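Local coordinates for protein DNA polymerase III subunit beta (Pseudomonas aeruginosa, PDB 4TSZ) that confers DNA tethering and processivity on DNA polymerases and other proteins, as a sliding clamp assembled from two copies of the chain, at residues E[263-268]-E[338-343]; E[270-275]-E[281-286]. All coordinates share one frame; numbering follows the deposited sequence.

Contact 1 of 2, residues E[263-268]-E[338-343]; sequences QQLREA and VRFILS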
loop_
_atom_site.group_PDB
_atom_site.type_symbol
_atom_site.label_atom_id
_atom_site.label_comp_id
_atom_site.label_asym_id
_atom_site.label_seq_id
_atom_site.Cartn_x
_atom_site.Cartn_y
_atom_site.Cartn_z
ATOM N N GLN E 263 6.888 -14.425 21.462
ATOM C CA GLN E 263 7.760 -14.171 20.312
ATOM C C GLN E 263 8.334 -15.442 19.698
ATOM O O GLN E 263 8.289 -15.584 18.483
ATOM C CB GLN E 263 8.898 -13.218 20.675
ATOM C CG GLN E 263 8.574 -11.752 20.425
ATOM C CD GLN E 263 9.777 -10.853 20.538
ATOM O OE1 GLN E 263 9.718 -9.799 21.146
ATOM N NE2 GLN E 263 10.881 -11.212 19.891
ATOM N N GLN E 264 8.844 -16.367 20.531
ATOM C CA GLN E 264 9.410 -17.638 20.065
ATOM C C GLN E 264 8.354 -18.468 19.335
ATOM O O GLN E 264 8.642 -19.018 18.277
ATOM C CB GLN E 264 9.984 -18.447 21.233
ATOM C CG GLN E 264 11.325 -17.950 21.752
ATOM C CD GLN E 264 11.955 -18.993 22.640
ATOM O OE1 GLN E 264 11.519 -19.237 23.766
ATOM N NE2 GLN E 264 12.965 -19.673 22.129
ATOM N N LEU E 265 7.132 -18.540 19.895
ATOM C CA LEU E 265 6.030 -19.279 19.289
ATOM C C LEU E 265 5.584 -18.634 17.995
ATOM O O LEU E 265 5.396 -19.338 17.010
ATOM C CB LEU E 265 4.856 -19.468 20.268
ATOM C CG LEU E 265 5.124 -20.419 21.451
ATOM C CD1 LEU E 265 4.083 -20.246 22.544
ATOM C CD2 LEU E 265 5.186 -21.880 20.998
ATOM N N ARG E 266 5.455 -17.291 17.980
ATOM C CA ARG E 266 5.066 -16.546 16.793
ATOM C C ARG E 266 6.070 -16.736 15.657
ATOM O O ARG E 266 5.646 -16.981 14.526
ATOM C CB ARG E 266 4.821 -15.050 17.089
ATOM C CG ARG E 266 4.184 -14.325 15.888
ATOM C CD ARG E 266 4.687 -12.911 15.652
ATOM N NE ARG E 266 6.137 -12.786 15.428
ATOM C CZ ARG E 266 6.743 -12.897 14.244
ATOM N NH1 ARG E 266 6.046 -13.206 13.158
ATOM N NH2 ARG E 266 8.055 -12.729 14.145
ATOM N N GLU E 267 7.383 -16.674 15.968
ATOM C CA GLU E 267 8.468 -16.839 14.987
ATOM C C GLU E 267 8.497 -18.237 14.386
ATOM O O GLU E 267 8.618 -18.377 13.161
ATOM C CB GLU E 267 9.830 -16.472 15.591
ATOM C CG GLU E 267 10.026 -14.975 15.755
ATOM C CD GLU E 267 10.941 -14.535 16.887
ATOM O OE1 GLU E 267 11.004 -13.313 17.151
ATOM O OE2 GLU E 267 11.577 -15.404 17.528
ATOM N N ALA E 268 8.351 -19.269 15.244
ATOM C CA ALA E 268 8.320 -20.674 14.827
ATOM C C ALA E 268 7.076 -20.981 13.998
ATOM O O ALA E 268 7.185 -21.696 12.998
ATOM C CB ALA E 268 8.375 -21.580 16.044
ATOM N N VAL E 338 2.768 -16.451 27.073
ATOM C CA VAL E 338 1.434 -16.820 26.639
ATOM C C VAL E 338 1.061 -18.177 27.239
ATOM O O VAL E 338 1.911 -19.076 27.337
ATOM C CB VAL E 338 1.276 -16.719 25.089
ATOM C CG1 VAL E 338 2.257 -17.612 24.333
ATOM C CG2 VAL E 338 -0.154 -16.983 24.647
ATOM N N ARG E 339 -0.189 -18.292 27.694
ATOM C CA ARG E 339 -0.717 -19.524 28.268
ATOM C C ARG E 339 -1.626 -20.220 27.265
ATOM O O ARG E 339 -2.539 -19.598 26.720
ATOM C CB ARG E 339 -1.497 -19.249 29.563
ATOM C CG ARG E 339 -0.643 -18.918 30.769
ATOM C CD ARG E 339 -1.515 -18.739 32.009
ATOM N NE ARG E 339 -2.284 -17.487 31.980
ATOM C CZ ARG E 339 -3.530 -17.354 32.428
ATOM N NH1 ARG E 339 -4.180 -18.399 32.928
ATOM N NH2 ARG E 339 -4.141 -16.176 32.369
ATOM N N PHE E 340 -1.362 -21.507 27.021
ATOM C CA PHE E 340 -2.173 -22.381 26.174
ATOM C C PHE E 340 -2.720 -23.448 27.114
ATOM O O PHE E 340 -1.964 -24.034 27.897
ATOM C CB PHE E 340 -1.334 -23.030 25.062
ATOM C CG PHE E 340 -1.128 -22.172 23.837
ATOM C CD1 PHE E 340 -0.204 -21.133 23.840
ATOM C CD2 PHE E 340 -1.841 -22.414 22.673
ATOM C CE1 PHE E 340 -0.016 -20.338 22.703
ATOM C CE2 PHE E 340 -1.632 -21.638 21.529
ATOM C CZ PHE E 340 -0.730 -20.599 21.554
ATOM N N ILE E 341 -4.038 -23.633 27.107
ATOM C CA ILE E 341 -4.703 -24.632 27.938
ATOM C C ILE E 341 -5.372 -25.612 26.979
ATOM O O ILE E 341 -6.270 -25.241 26.225
ATOM C CB ILE E 341 -5.646 -24.020 29.012
ATOM C CG1 ILE E 341 -4.868 -23.038 29.938
ATOM C CG2 ILE E 341 -6.313 -25.130 29.844
ATOM C CD1 ILE E 341 -5.714 -21.954 30.664
ATOM N N LEU E 342 -4.849 -26.838 26.949
ATOM C CA LEU E 342 -5.305 -27.883 26.040
ATOM C C LEU E 342 -5.811 -29.098 26.813
ATOM O O LEU E 342 -5.645 -29.175 28.035
ATOM C CB LEU E 342 -4.142 -28.294 25.111
ATOM C CG LEU E 342 -3.506 -27.172 24.290
ATOM C CD1 LEU E 342 -2.004 -27.255 24.334
ATOM C CD2 LEU E 342 -4.015 -27.181 22.857
ATOM N N SER E 343 -6.446 -30.032 26.093
ATOM C CA SER E 343 -6.942 -31.279 26.645
ATOM C C SER E 343 -6.587 -32.421 25.688
ATOM O O SER E 343 -5.512 -33.000 25.842
ATOM C CB SER E 343 -8.432 -31.195 26.979
ATOM O OG SER E 343 -9.215 -30.896 25.837
#
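Leu265, on a helical turn, reaches Val338 and Phe340 on an extended strand, and at the nearest point the two backbones are still 9.0 Å apart, measured from Leu265 CA to Val338 CA. No hydrogen bond spans that separation; the contact is made by side chains alone, and a small one, burying 82 Å² in all. One methyl does the touching. Leu265 CG stands anti to its own carbonyl carbon (chi1 -69°), which carries the isobutyl group off the helix toward the strand and sets CD1 3.7 Å from Val338 CG1. The same methyl lies 4.1 Å from Phe340 CE1, meeting the ring obliquely. Val338 and Phe340 are two residues apart on the strand, so both direct their side chains to the helix side, and Val338 CG1 also lies at the edge of the Phe340 ring, in its plane. A branched leucine suits the helix position because it is long enough to bridge the gap, while beta-branched valine and flat phenylalanine are well accommodated in a strand and give it an apolar surface. All three residues are buried. Around them the hydrophobic core continues: Leu330 of helix 323-330 touches both Leu265 and Val338, Val308 of strand 303-309 packs on Leu265, and Val351 of strand 349-353 touches Val338 and Phe340. Strand 337-342 itself is hydrogen-bonded between strands 256-261 and 349-353, so helix 262-273 packs against the sheet that includes the strand leading directly into it.

Contact 2 of 2, residues E[270-275]-E[281-286]; sequences SRTAIL and RGIRLQ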
loop_
_atom_site.group_PDB
_atom_site.type_symbol
_atom_site.label_atom_id
_atom_site.label_comp_id
_atom_site.label_asym_id
_atom_site.label_seq_id
_atom_site.Cartn_x
_atom_site.Cartn_y
_atom_site.Cartn_z
ATOM N N SER E 270 5.357 -18.725 12.204
ATOM C CA SER E 270 5.548 -17.993 10.941
ATOM C C SER E 270 6.482 -18.756 9.981
ATOM O O SER E 270 6.176 -18.850 8.791
ATOM C CB SER E 270 6.108 -16.593 11.194
ATOM O OG SER E 270 5.176 -15.771 11.869
ATOM N N ARG E 271 7.601 -19.324 10.505
ATOM C CA ARG E 271 8.564 -20.092 9.692
ATOM C C ARG E 271 7.915 -21.336 9.108
ATOM O O ARG E 271 8.014 -21.555 7.900
ATOM C CB ARG E 271 9.810 -20.480 10.493
ATOM C CG ARG E 271 10.765 -19.319 10.733
ATOM C CD ARG E 271 12.076 -19.755 11.338
ATOM N NE ARG E 271 11.974 -20.011 12.774
ATOM C CZ ARG E 271 12.216 -19.107 13.713
ATOM N NH1 ARG E 271 12.557 -17.870 13.382
ATOM N NH2 ARG E 271 12.122 -19.434 14.992
ATOM N N THR E 272 7.243 -22.145 9.960
ATOM C CA THR E 272 6.574 -23.376 9.527
ATOM C C THR E 272 5.409 -23.115 8.557
ATOM O O THR E 272 5.225 -23.892 7.625
ATOM C CB THR E 272 6.199 -24.287 10.713
ATOM O OG1 THR E 272 5.295 -23.602 11.573
ATOM C CG2 THR E 272 7.417 -24.772 11.494
ATOM N N ALA E 273 4.662 -21.999 8.758
ATOM C CA ALA E 273 3.522 -21.579 7.931
ATOM C C ALA E 273 3.864 -21.480 6.442
ATOM O O ALA E 273 3.017 -21.814 5.609
ATOM C CB ALA E 273 2.962 -20.252 8.427
ATOM N N ILE E 274 5.116 -21.066 6.115
ATOM C CA ILE E 274 5.644 -20.957 4.737
ATOM C C ILE E 274 5.433 -22.272 3.962
ATOM O O ILE E 274 5.030 -22.242 2.798
ATOM C CB ILE E 274 7.132 -20.477 4.728
ATOM C CG1 ILE E 274 7.252 -19.064 5.365
ATOM C CG2 ILE E 274 7.745 -20.490 3.305
ATOM C CD1 ILE E 274 8.626 -18.709 5.936
ATOM N N LEU E 275 5.667 -23.414 4.626
ATOM C CA LEU E 275 5.502 -24.726 4.003
ATOM C C LEU E 275 4.195 -25.466 4.323
ATOM O O LEU E 275 4.069 -26.654 4.028
ATOM C CB LEU E 275 6.761 -25.589 4.145
ATOM C CG LEU E 275 8.049 -24.949 3.593
ATOM C CD1 LEU E 275 9.229 -25.886 3.730
ATOM C CD2 LEU E 275 7.872 -24.485 2.132
ATOM N N ARG E 281 -3.808 -24.386 5.567
ATOM C CA ARG E 281 -2.899 -23.810 6.582
ATOM C C ARG E 281 -2.666 -24.678 7.830
ATOM O O ARG E 281 -2.412 -24.162 8.917
ATOM C CB ARG E 281 -3.378 -22.383 6.936
ATOM C CG ARG E 281 -3.439 -21.446 5.718
ATOM C CD ARG E 281 -2.071 -20.880 5.369
ATOM N NE ARG E 281 -1.618 -19.956 6.420
ATOM C CZ ARG E 281 -0.410 -19.415 6.515
ATOM N NH1 ARG E 281 0.539 -19.729 5.638
ATOM N NH2 ARG E 281 -0.135 -18.563 7.493
ATOM N N GLY E 282 -2.750 -25.990 7.647
ATOM C CA GLY E 282 -2.606 -26.955 8.724
ATOM C C GLY E 282 -1.181 -27.193 9.157
ATOM O O GLY E 282 -0.275 -27.339 8.330
ATOM N N ILE E 283 -0.987 -27.210 10.479
ATOM C CA ILE E 283 0.279 -27.531 11.133
ATOM C C ILE E 283 0.007 -28.606 12.165
ATOM O O ILE E 283 -1.124 -28.731 12.654
ATOM C CB ILE E 283 1.036 -26.309 11.722
ATOM C CG1 ILE E 283 0.224 -25.587 12.826
ATOM C CG2 ILE E 283 1.537 -25.370 10.613
ATOM C CD1 ILE E 283 1.025 -24.756 13.765
ATOM N N ARG E 284 1.023 -29.401 12.469
ATOM C CA ARG E 284 0.929 -30.442 13.475
ATOM C C ARG E 284 1.783 -30.048 14.673
ATOM O O ARG E 284 2.941 -29.648 14.522
ATOM C CB ARG E 284 1.353 -31.803 12.912
ATOM C CG ARG E 284 1.159 -32.964 13.897
ATOM C CD ARG E 284 1.818 -34.230 13.406
ATOM N NE ARG E 284 3.278 -34.105 13.379
ATOM C CZ ARG E 284 4.103 -35.035 12.905
ATOM N NH1 ARG E 284 3.624 -36.170 12.407
ATOM N NH2 ARG E 284 5.415 -34.834 12.922
ATOM N N LEU E 285 1.184 -30.142 15.860
ATOM C CA LEU E 285 1.819 -29.848 17.133
ATOM C C LEU E 285 2.040 -31.160 17.885
ATOM O O LEU E 285 1.140 -31.998 17.946
ATOM C CB LEU E 285 0.895 -28.915 17.946
ATOM C CG LEU E 285 1.219 -27.416 18.049
ATOM C CD1 LEU E 285 1.729 -26.826 16.753
ATOM C CD2 LEU E 285 0.025 -26.637 18.562
ATOM N N GLN E 286 3.251 -31.352 18.417
ATOM C CA GLN E 286 3.575 -32.505 19.244
ATOM C C GLN E 286 4.122 -31.977 20.545
ATOM O O GLN E 286 5.244 -31.466 20.599
ATOM C CB GLN E 286 4.534 -33.482 18.558
ATOM C CG GLN E 286 3.864 -34.301 17.458
ATOM C CD GLN E 286 4.829 -35.162 16.674
ATOM O OE1 GLN E 286 4.444 -36.186 16.105
ATOM N NE2 GLN E 286 6.097 -34.760 16.585
HETATM O O HOH W 1 0.926 -21.310 3.315
#
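Arg281 folds its side chain back over the C-terminal part of helix 262-273 to meet Ala273. From CB, CG turns anti to the carbonyl carbon, and the chain then bends twice, at chi2 (-81°) and chi3 (-68°), curling the guanidinium toward the helix. On the way NE is hydrogen-bonded to Ser324 OG, which fixes the group from the side of helix 323-330. CZ passes 4.0 Å from Ala273 CB, and NH2 comes to 3.6 Å from that same methyl. An alanine suits this place because its single methyl lets the flat cation settle close to the helix. NH1 lies 3.2 Å from Ala273 O, but at a poor angle for a hydrogen bond. A water mediates instead: it accepts from Arg281 NH1 at 2.8 Å, in the guanidinium plane, and donates to Ala273 O at 3.1 Å. Farther along the strand, Ile283 CG2 approaches Thr272 OG1 at 4.3 Å; that hydroxyl is bonded to Ala268 O and Phe269 O within the helix, which satisfies it beside an apolar neighbour. The contact packs the helix onto the start of strand 282-288 across a short connection in the C-terminal clamp domain. Ala273 O is also hydrogen-bonded to Ser276 OG. The water thus joins a cationic donor to a carbonyl near the C-terminal end of the helix, where the positive charge would be expected to be favourable to the helix dipole.

In the fold
Contacts 1 and 2 draw on successive parts of helix 262-273, their centres about 13 Å apart, and both lie in the C-terminal clamp domain. The helix thereby spans two antiparallel sheets: contact 1 joins its earlier turns to the sheet holding strand 337-342, contact 2 its C-terminal part to the sheet holding strand 282-288. Contact 1 is wholly apolar, whereas contact 2 mixes apolar packing with a water bridge. Helix 323-330 borders both, through Leu330 at the first and Val323 and Ser324 at the second. Beside contact 2 lies the subunit interface, where Arg271 bonds to Ser82 O of the second subunit; no other protein chain of the assembly touches the segments of contact 1.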